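Long-range contacts in ATP phosphoribosyltransferase regulatory subunit (Bacillus halodurans, PDB 3OD1), which probably acts with HisG in the first step of histidine biosynthesis and may allow histidine to exert feedback control on ATP phosphoribosyltransferase activity: residues S222-R227 with K266-L271; G166-V171 with G280-G285; L158-V163 with Y286-G291. All coordinates share one frame; numbering follows the deposited sequence.

Interaction 1 (S222-R227 with K266-L271); sequences SLRGGR and KFDLTL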
loop_
_atom_site.group_PDB
_atom_site.type_symbol
_atom_site.label_atom_id
_atom_site.label_comp_id
_atom_site.label_asym_id
_atom_site.label_seq_id
_atom_site.Cartn_x
_atom_site.Cartn_y
_atom_site.Cartn_z
ATOM N N SER B 222 -14.340 36.472 -15.045
ATOM C CA SER B 222 -15.692 36.469 -14.503
ATOM C C SER B 222 -16.448 35.179 -14.798
ATOM O O SER B 222 -17.540 34.978 -14.278
ATOM C CB SER B 222 -16.487 37.662 -15.041
ATOM O OG SER B 222 -16.281 38.804 -14.229
ATOM N N LEU B 223 -15.878 34.317 -15.639
ATOM C CA LEU B 223 -16.572 33.102 -16.073
ATOM C C LEU B 223 -16.492 32.017 -15.006
ATOM O O LEU B 223 -15.843 30.984 -15.189
ATOM C CB LEU B 223 -16.000 32.598 -17.403
ATOM C CG LEU B 223 -16.058 33.589 -18.561
ATOM C CD1 LEU B 223 -15.296 33.067 -19.781
ATOM C CD2 LEU B 223 -17.519 33.922 -18.913
ATOM N N ARG B 224 -17.152 32.269 -13.883
ATOM C CA ARG B 224 -17.093 31.386 -12.732
ATOM C C ARG B 224 -18.462 31.377 -12.078
ATOM O O ARG B 224 -18.877 32.375 -11.486
ATOM C CB ARG B 224 -16.048 31.889 -11.729
ATOM C CG ARG B 224 -14.739 32.342 -12.361
ATOM C CD ARG B 224 -13.712 32.725 -11.304
ATOM N NE ARG B 224 -13.111 31.566 -10.637
ATOM C CZ ARG B 224 -13.083 31.405 -9.321
ATOM N NH1 ARG B 224 -13.650 32.319 -8.544
ATOM N NH2 ARG B 224 -12.508 30.328 -8.785
ATOM N N GLY B 225 -19.170 30.257 -12.194
ATOM C CA GLY B 225 -20.493 30.127 -11.607
ATOM C C GLY B 225 -21.217 28.863 -12.028
ATOM O O GLY B 225 -20.623 27.787 -12.110
ATOM N N GLY B 226 -22.510 29.001 -12.299
ATOM C CA GLY B 226 -23.347 27.874 -12.663
ATOM C C GLY B 226 -23.363 27.651 -14.161
ATOM O O GLY B 226 -22.570 28.242 -14.893
ATOM N N ARG B 227 -24.280 26.799 -14.614
ATOM C CA ARG B 227 -24.431 26.485 -16.031
ATOM C C ARG B 227 -24.513 27.756 -16.889
ATOM O O ARG B 227 -24.217 27.732 -18.087
ATOM C CB ARG B 227 -25.681 25.619 -16.234
ATOM C CG ARG B 227 -25.765 24.892 -17.568
ATOM C CD ARG B 227 -27.096 25.182 -18.253
ATOM N NE ARG B 227 -27.876 23.985 -18.573
ATOM C CZ ARG B 227 -29.007 23.641 -17.960
ATOM N NH1 ARG B 227 -29.495 24.395 -16.982
ATOM N NH2 ARG B 227 -29.654 22.541 -18.326
ATOM N N LYS B 266 -19.943 22.990 -10.797
ATOM C CA LYS B 266 -19.980 24.383 -11.192
ATOM C C LYS B 266 -18.876 24.608 -12.214
ATOM O O LYS B 266 -18.082 23.707 -12.479
ATOM C CB LYS B 266 -19.854 25.303 -9.977
ATOM C CG LYS B 266 -18.585 25.147 -9.169
ATOM C CD LYS B 266 -18.657 26.014 -7.921
ATOM C CE LYS B 266 -17.297 26.165 -7.245
ATOM N NZ LYS B 266 -17.361 27.094 -6.071
ATOM N N PHE B 267 -18.843 25.788 -12.820
ATOM C CA PHE B 267 -17.869 26.049 -13.865
ATOM C C PHE B 267 -16.873 27.112 -13.459
ATOM O O PHE B 267 -17.241 28.129 -12.871
ATOM C CB PHE B 267 -18.571 26.419 -15.166
ATOM C CG PHE B 267 -19.424 25.316 -15.710
ATOM C CD1 PHE B 267 -18.887 24.371 -16.571
ATOM C CD2 PHE B 267 -20.754 25.205 -15.336
ATOM C CE1 PHE B 267 -19.666 23.343 -17.061
ATOM C CE2 PHE B 267 -21.540 24.183 -15.827
ATOM C CZ PHE B 267 -20.995 23.250 -16.690
ATOM N N ASP B 268 -15.602 26.858 -13.753
ATOM C CA ASP B 268 -14.551 27.836 -13.516
ATOM C C ASP B 268 -13.609 27.855 -14.703
ATOM O O ASP B 268 -12.609 27.137 -14.733
ATOM C CB ASP B 268 -13.794 27.533 -12.226
ATOM C CG ASP B 268 -12.675 28.526 -11.963
ATOM O OD1 ASP B 268 -12.589 29.545 -12.684
ATOM O OD2 ASP B 268 -11.882 28.288 -11.032
ATOM N N LEU B 269 -13.948 28.675 -15.693
ATOM C CA LEU B 269 -13.186 28.697 -16.928
ATOM C C LEU B 269 -11.835 29.381 -16.748
ATOM O O LEU B 269 -11.075 29.494 -17.695
ATOM C CB LEU B 269 -13.996 29.338 -18.062
ATOM C CG LEU B 269 -14.896 28.356 -18.824
ATOM C CD1 LEU B 269 -15.751 27.558 -17.870
ATOM C CD2 LEU B 269 -15.772 29.068 -19.863
ATOM N N THR B 270 -11.514 29.821 -15.531
ATOM C CA THR B 270 -10.167 30.340 -15.287
ATOM C C THR B 270 -9.211 29.203 -14.914
ATOM O O THR B 270 -8.004 29.407 -14.774
ATOM C CB THR B 270 -10.134 31.404 -14.172
ATOM O OG1 THR B 270 -10.299 30.773 -12.903
ATOM C CG2 THR B 270 -11.235 32.441 -14.392
ATOM N N LEU B 271 -9.759 28.003 -14.774
ATOM C CA LEU B 271 -8.994 26.885 -14.225
ATOM C C LEU B 271 -7.902 26.423 -15.179
ATOM O O LEU B 271 -8.183 26.001 -16.297
ATOM C CB LEU B 271 -9.929 25.721 -13.886
ATOM C CG LEU B 271 -9.307 24.527 -13.157
ATOM C CD1 LEU B 271 -8.829 24.928 -11.756
ATOM C CD2 LEU B 271 -10.304 23.386 -13.084
#

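Interaction 2 (G166-V171 with G280-G285); sequences GHVGYV and GVVFEG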
loop_
_atom_site.group_PDB
_atom_site.type_symbol
_atom_site.label_atom_id
_atom_site.label_comp_id
_atom_site.label_asym_id
_atom_site.label_seq_id
_atom_site.Cartn_x
_atom_site.Cartn_y
_atom_site.Cartn_z
ATOM N N GLY B 166 -13.278 23.314 -15.742
ATOM C CA GLY B 166 -12.736 24.246 -16.719
ATOM C C GLY B 166 -12.440 23.582 -18.058
ATOM O O GLY B 166 -12.751 22.407 -18.271
ATOM N N HIS B 167 -11.832 24.318 -18.977
ATOM C CA HIS B 167 -11.485 23.707 -20.247
ATOM C C HIS B 167 -10.228 24.327 -20.857
ATOM O O HIS B 167 -10.204 25.511 -21.175
ATOM C CB HIS B 167 -12.664 23.797 -21.222
ATOM C CG HIS B 167 -12.548 22.865 -22.385
ATOM N ND1 HIS B 167 -11.420 22.801 -23.173
ATOM C CD2 HIS B 167 -13.415 21.958 -22.893
ATOM C CE1 HIS B 167 -11.596 21.894 -24.118
ATOM N NE2 HIS B 167 -12.796 21.363 -23.965
ATOM N N VAL B 168 -9.189 23.515 -21.014
ATOM C CA VAL B 168 -7.937 23.972 -21.605
ATOM C C VAL B 168 -8.152 24.569 -22.996
ATOM O O VAL B 168 -7.484 25.533 -23.373
ATOM C CB VAL B 168 -6.911 22.823 -21.707
ATOM C CG1 VAL B 168 -5.750 23.207 -22.629
ATOM C CG2 VAL B 168 -6.403 22.459 -20.337
ATOM N N GLY B 169 -9.080 23.989 -23.754
ATOM C CA GLY B 169 -9.324 24.424 -25.115
ATOM C C GLY B 169 -9.932 25.816 -25.137
ATOM O O GLY B 169 -9.556 26.664 -25.957
ATOM N N TYR B 170 -10.877 26.063 -24.235
ATOM C CA TYR B 170 -11.478 27.384 -24.173
ATOM C C TYR B 170 -10.426 28.456 -23.860
ATOM O O TYR B 170 -10.300 29.448 -24.585
ATOM C CB TYR B 170 -12.631 27.440 -23.173
ATOM C CG TYR B 170 -13.285 28.800 -23.160
ATOM C CD1 TYR B 170 -14.284 29.116 -24.073
ATOM C CD2 TYR B 170 -12.876 29.784 -22.266
ATOM C CE1 TYR B 170 -14.881 30.368 -24.087
ATOM C CE2 TYR B 170 -13.469 31.053 -22.272
ATOM C CZ TYR B 170 -14.471 31.330 -23.190
ATOM O OH TYR B 170 -15.069 32.568 -23.210
ATOM N N VAL B 171 -9.676 28.249 -22.780
ATOM C CA VAL B 171 -8.620 29.174 -22.377
ATOM C C VAL B 171 -7.642 29.433 -23.523
ATOM O O VAL B 171 -7.394 30.581 -23.891
ATOM C CB VAL B 171 -7.838 28.646 -21.147
ATOM C CG1 VAL B 171 -6.663 29.560 -20.821
ATOM C CG2 VAL B 171 -8.756 28.522 -19.947
ATOM N N GLY B 280 -7.772 19.325 -22.444
ATOM C CA GLY B 280 -9.179 19.638 -22.614
ATOM C C GLY B 280 -9.916 19.918 -21.327
ATOM O O GLY B 280 -9.511 20.781 -20.554
ATOM N N VAL B 281 -11.018 19.207 -21.120
ATOM C CA VAL B 281 -11.781 19.299 -19.881
ATOM C C VAL B 281 -10.864 19.067 -18.694
ATOM O O VAL B 281 -10.095 18.110 -18.686
ATOM C CB VAL B 281 -12.895 18.250 -19.844
ATOM C CG1 VAL B 281 -13.638 18.301 -18.516
ATOM C CG2 VAL B 281 -13.848 18.448 -21.013
ATOM N N VAL B 282 -10.940 19.963 -17.711
ATOM C CA VAL B 282 -10.220 19.823 -16.448
ATOM C C VAL B 282 -11.186 20.110 -15.307
ATOM O O VAL B 282 -12.166 20.839 -15.485
ATOM C CB VAL B 282 -8.998 20.780 -16.349
ATOM C CG1 VAL B 282 -7.891 20.308 -17.261
ATOM C CG2 VAL B 282 -9.398 22.228 -16.686
ATOM N N PHE B 283 -10.920 19.516 -14.146
ATOM C CA PHE B 283 -11.778 19.702 -12.987
ATOM C C PHE B 283 -11.032 19.513 -11.674
ATOM O O PHE B 283 -9.977 18.876 -11.625
ATOM C CB PHE B 283 -13.005 18.784 -13.040
ATOM C CG PHE B 283 -12.681 17.329 -13.221
ATOM C CD1 PHE B 283 -12.502 16.502 -12.122
ATOM C CD2 PHE B 283 -12.584 16.776 -14.493
ATOM C CE1 PHE B 283 -12.210 15.150 -12.281
ATOM C CE2 PHE B 283 -12.291 15.418 -14.658
ATOM C CZ PHE B 283 -12.096 14.612 -13.552
ATOM N N GLU B 284 -11.589 20.081 -10.614
ATOM C CA GLU B 284 -11.061 19.849 -9.280
ATOM C C GLU B 284 -12.178 19.909 -8.260
ATOM O O GLU B 284 -13.157 20.638 -8.445
ATOM C CB GLU B 284 -9.948 20.845 -8.952
ATOM C CG GLU B 284 -10.402 22.271 -8.919
ATOM C CD GLU B 284 -9.260 23.228 -8.642
ATOM O OE1 GLU B 284 -8.081 22.801 -8.696
ATOM O OE2 GLU B 284 -9.552 24.405 -8.371
ATOM N N GLY B 285 -12.037 19.128 -7.189
ATOM C CA GLY B 285 -13.078 19.021 -6.190
ATOM C C GLY B 285 -12.662 19.676 -4.894
ATOM O O GLY B 285 -11.496 19.593 -4.501
#

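Interaction 3 (L158-V163 with Y286-G291); sequences LSEFKV and YGNRLG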
loop_
_atom_site.group_PDB
_atom_site.type_symbol
_atom_site.label_atom_id
_atom_site.label_comp_id
_atom_site.label_asym_id
_atom_site.label_seq_id
_atom_site.Cartn_x
_atom_site.Cartn_y
_atom_site.Cartn_z
ATOM N N LEU B 158 -18.462 12.357 2.152
ATOM C CA LEU B 158 -18.358 13.777 1.827
ATOM C C LEU B 158 -19.707 14.333 1.366
ATOM O O LEU B 158 -20.416 13.701 0.574
ATOM C CB LEU B 158 -17.290 14.020 0.751
ATOM C CG LEU B 158 -16.728 15.444 0.698
ATOM C CD1 LEU B 158 -16.036 15.773 2.018
ATOM C CD2 LEU B 158 -15.761 15.622 -0.482
ATOM N N SER B 159 -20.035 15.524 1.858
ATOM C CA SER B 159 -21.326 16.151 1.616
ATOM C C SER B 159 -21.123 17.617 1.226
ATOM O O SER B 159 -20.133 18.236 1.608
ATOM C CB SER B 159 -22.164 16.079 2.902
ATOM O OG SER B 159 -23.520 15.761 2.648
ATOM N N GLU B 160 -22.055 18.168 0.458
ATOM C CA GLU B 160 -22.080 19.606 0.192
ATOM C C GLU B 160 -20.862 20.120 -0.581
ATOM O O GLU B 160 -20.605 21.328 -0.586
ATOM C CB GLU B 160 -22.185 20.379 1.512
ATOM C CG GLU B 160 -23.162 19.795 2.515
ATOM C CD GLU B 160 -24.469 20.552 2.564
ATOM O OE1 GLU B 160 -24.881 21.101 1.521
ATOM O OE2 GLU B 160 -25.086 20.597 3.648
ATOM N N PHE B 161 -20.116 19.217 -1.219
ATOM C CA PHE B 161 -18.906 19.591 -1.943
ATOM C C PHE B 161 -19.218 20.031 -3.364
ATOM O O PHE B 161 -20.351 19.896 -3.830
ATOM C CB PHE B 161 -17.911 18.431 -1.973
ATOM C CG PHE B 161 -18.436 17.200 -2.636
ATOM C CD1 PHE B 161 -18.147 16.934 -3.973
ATOM C CD2 PHE B 161 -19.208 16.293 -1.924
ATOM C CE1 PHE B 161 -18.615 15.779 -4.586
ATOM C CE2 PHE B 161 -19.689 15.140 -2.531
ATOM C CZ PHE B 161 -19.396 14.885 -3.865
ATOM N N LYS B 162 -18.199 20.550 -4.049
ATOM C CA LYS B 162 -18.354 21.074 -5.392
ATOM C C LYS B 162 -17.198 20.626 -6.272
ATOM O O LYS B 162 -16.053 20.580 -5.832
ATOM C CB LYS B 162 -18.404 22.603 -5.372
ATOM C CG LYS B 162 -19.785 23.212 -5.617
ATOM C CD LYS B 162 -20.639 23.229 -4.352
ATOM C CE LYS B 162 -21.500 24.492 -4.267
ATOM N NZ LYS B 162 -20.696 25.759 -4.188
ATOM N N VAL B 163 -17.518 20.297 -7.518
ATOM C CA VAL B 163 -16.512 20.004 -8.526
ATOM C C VAL B 163 -16.557 21.120 -9.559
ATOM O O VAL B 163 -17.586 21.354 -10.197
ATOM C CB VAL B 163 -16.780 18.656 -9.189
ATOM C CG1 VAL B 163 -15.733 18.364 -10.281
ATOM C CG2 VAL B 163 -16.788 17.570 -8.125
ATOM N N TYR B 286 -13.623 20.331 -4.244
ATOM C CA TYR B 286 -13.420 21.014 -2.968
ATOM C C TYR B 286 -14.489 20.556 -1.985
ATOM O O TYR B 286 -15.651 20.417 -2.356
ATOM C CB TYR B 286 -13.564 22.535 -3.143
ATOM C CG TYR B 286 -12.432 23.184 -3.920
ATOM C CD1 TYR B 286 -11.283 23.618 -3.265
ATOM C CD2 TYR B 286 -12.517 23.369 -5.298
ATOM C CE1 TYR B 286 -10.244 24.195 -3.953
ATOM C CE2 TYR B 286 -11.474 23.956 -6.005
ATOM C CZ TYR B 286 -10.339 24.370 -5.319
ATOM O OH TYR B 286 -9.279 24.961 -5.976
ATOM N N GLY B 287 -14.108 20.340 -0.732
ATOM C CA GLY B 287 -15.100 20.143 0.310
ATOM C C GLY B 287 -15.858 21.442 0.561
ATOM O O GLY B 287 -15.483 22.487 0.028
ATOM N N ASN B 288 -16.900 21.384 1.391
ATOM C CA ASN B 288 -17.723 22.556 1.686
ATOM C C ASN B 288 -17.008 23.653 2.475
ATOM O O ASN B 288 -17.527 24.755 2.614
ATOM C CB ASN B 288 -19.022 22.152 2.403
ATOM C CG ASN B 288 -18.775 21.497 3.761
ATOM O OD1 ASN B 288 -17.650 21.474 4.267
ATOM N ND2 ASN B 288 -19.839 20.963 4.356
ATOM N N ARG B 289 -15.824 23.350 2.991
ATOM C CA ARG B 289 -15.053 24.337 3.748
ATOM C C ARG B 289 -13.909 24.923 2.910
ATOM O O ARG B 289 -13.018 25.602 3.435
ATOM C CB ARG B 289 -14.523 23.729 5.051
ATOM C CG ARG B 289 -15.592 23.561 6.138
ATOM C CD ARG B 289 -14.972 23.284 7.498
ATOM N NE ARG B 289 -15.169 21.902 7.935
ATOM C CZ ARG B 289 -14.338 20.894 7.670
ATOM N NH1 ARG B 289 -13.236 21.098 6.960
ATOM N NH2 ARG B 289 -14.609 19.672 8.114
ATOM N N LEU B 290 -13.954 24.652 1.607
ATOM C CA LEU B 290 -12.922 25.075 0.655
ATOM C C LEU B 290 -11.511 24.634 1.065
ATOM O O LEU B 290 -11.277 23.452 1.376
ATOM C CB LEU B 290 -13.009 26.593 0.395
ATOM C CG LEU B 290 -14.397 27.048 -0.073
ATOM C CD1 LEU B 290 -14.420 28.517 -0.530
ATOM C CD2 LEU B 290 -14.904 26.151 -1.197
ATOM N N GLY B 291 -10.567 25.569 1.062
ATOM C CA GLY B 291 -9.177 25.219 1.309
ATOM C C GLY B 291 -8.578 24.592 0.056
ATOM O O GLY B 291 -9.040 24.861 -1.050
#

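Interaction 1 (S222-R227 with K266-L271)
Arg224 grips Asp268 side-on: NE reaches OD1 at 2.9 Å and NH2 reaches OD2 at 3.1 Å. Both oxygens lie near the guanidinium plane, yet both nitrogens come from above the carboxylate, since the two planes stand 76° apart. The bend of the arginine chain at chi3 (75°) sets NE and NH2 above the carboxylate of Asp268. Asp268 OD1 accepts from three donors, because Thr270 N closes an Asx turn on it and Thr270 OG1 gives it a 2.6 Å bond. With the carboxylate of Asp268 cut back to an alanine, the Arg224 guanidinium would probably lose its countercharge and Thr270 N and OG1 this acceptor. Thr270 OG1 also bonds to Tyr197 OH, a second-shell tie on the turn. Beneath the side chains, Gly225 and Phe267 exchange backbone bonds, Phe267 N to Gly225 O measuring 2.8 Å, and Leu269 N reaches Leu223 O at 3.0 Å. Phe267 lies on the face away from the salt bridge, its CE2 3.7 Å from Arg227 CA, with Ile230 of helix 228-234 also touching it. The Gly225-Phe267 bonds and the Arg224-Asp268 pair define an antiparallel ladder adding short strand 224-225 to the edge of the mixed sheet in the class-II synthetase-like domain.

Interaction 2 (G166-V171 with G280-G285)
Gly166 and Val282 form an antiparallel hydrogen-bonded pair, with Gly166 N to Val282 O at 2.7 Å and Val282 N to Gly166 O at 3.1 Å. The motif is a strand-to-helix junction in the long mixed sheet of the HisRS-like core: strand 162-167 runs beside strand 281-286 and passes directly into helix 168-179. The returning bond is straight at its hydrogen (176°), but the Val282 donor stands 55° out of the Gly166 carbonyl plane, so the bond is not on a lone pair. Two residues on from Gly166, Val168 N bonds to Gly280 O at 2.8 Å, so the pairing extends to the first residue of the helix.

His167 occupies the N-cap. With CG anti to the backbone N (chi1 -163°), the ring swings so that its ND1 edge meets the first turn of the helix, and ND1 accepts from Gly169 N, which lies nearly in the ring plane. NE2 bonds to Glu248 OE1 of helix 240-258, consistent with the proton residing on NE2. The ring is thereby held at two nitrogens, and one face is laid over the partner backbone: Gly280 C is 3.7 Å from His167 ND1, toward the rim, while Val281 N sits over the ring centre. At the ring's edge toward Val281, His167 CD2 meets Val281 CG2 at 4.0 Å. Helix 240-258 also touches this region through Ala245 and Met249 on His167 and Leu252 on Val281.

The other face of the ladder carries Val282. Its CG2 rests on the bare backbone of Gly166, 3.6 Å from Gly166 C, where no CB intervenes. The second branch reaches across to the helix start, and Val282 CG1 meets Val168 CG2 at 4.0 Å.

Interaction 3 (L158-V163 with Y286-G291)
Asn288 folds against the loop at Ser159 and Glu160, at the end of an antiparallel strand pair in the large sheet of the histidyl-tRNA synthetase-like fold. The pair is a single bridge, Lys162 with Tyr286, closed by Lys162 N to Tyr286 O at 3.1 Å and Tyr286 N to Lys162 O at 2.9 Å; both bonds are close to linear. Beyond it strand 281-286 ends and Gly287 to Leu290 make a type I beta turn, which places Asn288 beside the approach to strand 162-167.

Followed outward, the asparagine begins with CB, which lies 3.5 Å from Glu160 O and nearly as close to Glu160 CB. The next atom, CG, is set between the backbone N and the carbonyl carbon (chi1 63°), a rotation that carries the amide across the glutamate stem. Asn288 CG comes no nearer than 4.1 Å to Ser159 O. At the tip, ND2 comes 3.7 Å from Glu160 CB and 3.9 Å from Ser159 O, too far for a hydrogen bond, so the amide meets this loop by packing. The amide and the Glu160 carboxylate planes are 42° apart, and the glutamate chain, bent at chi2, takes its acid group away from the contact.

Phe161 and Gly287 make up the buried side. Phe161 CB is pressed to 3.0 Å from Tyr286 O, a tight approach, while the phenylalanine ring leads away to stack on Tyr264 and to touch Ile150 and Leu153 of helix 139-155. Tyr286 likewise sends its ring away from the bridge: OH bonds to Glu284 OE2, and Pro293 also packs on the side chain. Within the turning segment, Gly291 O lies in the plane of the tyrosine ring at its edge, 3.2 Å from Tyr286 CE1.

All three contacts belong to one sheet and follow its order: strand 281-286 pairs with strand 162-167 in interactions 2 and 3, strand 265-268 lies parallel on the other side of 162-167, and interaction 1 adds the outermost strand 224-225. Interaction 2 is the buried one, held by backbone bonds, valine packing and a capping histidine. Interactions 1 and 3 are partly buried, but only the former carries a salt bridge across the segments; the latter combines one bridge with loose amide packing at the strand's end. Direct links join them: Lys266 N is 2.9 Å from Val163 O, a probable hydrogen bond, and Leu269 CD2 packs 3.8 Å from Tyr170 CD2.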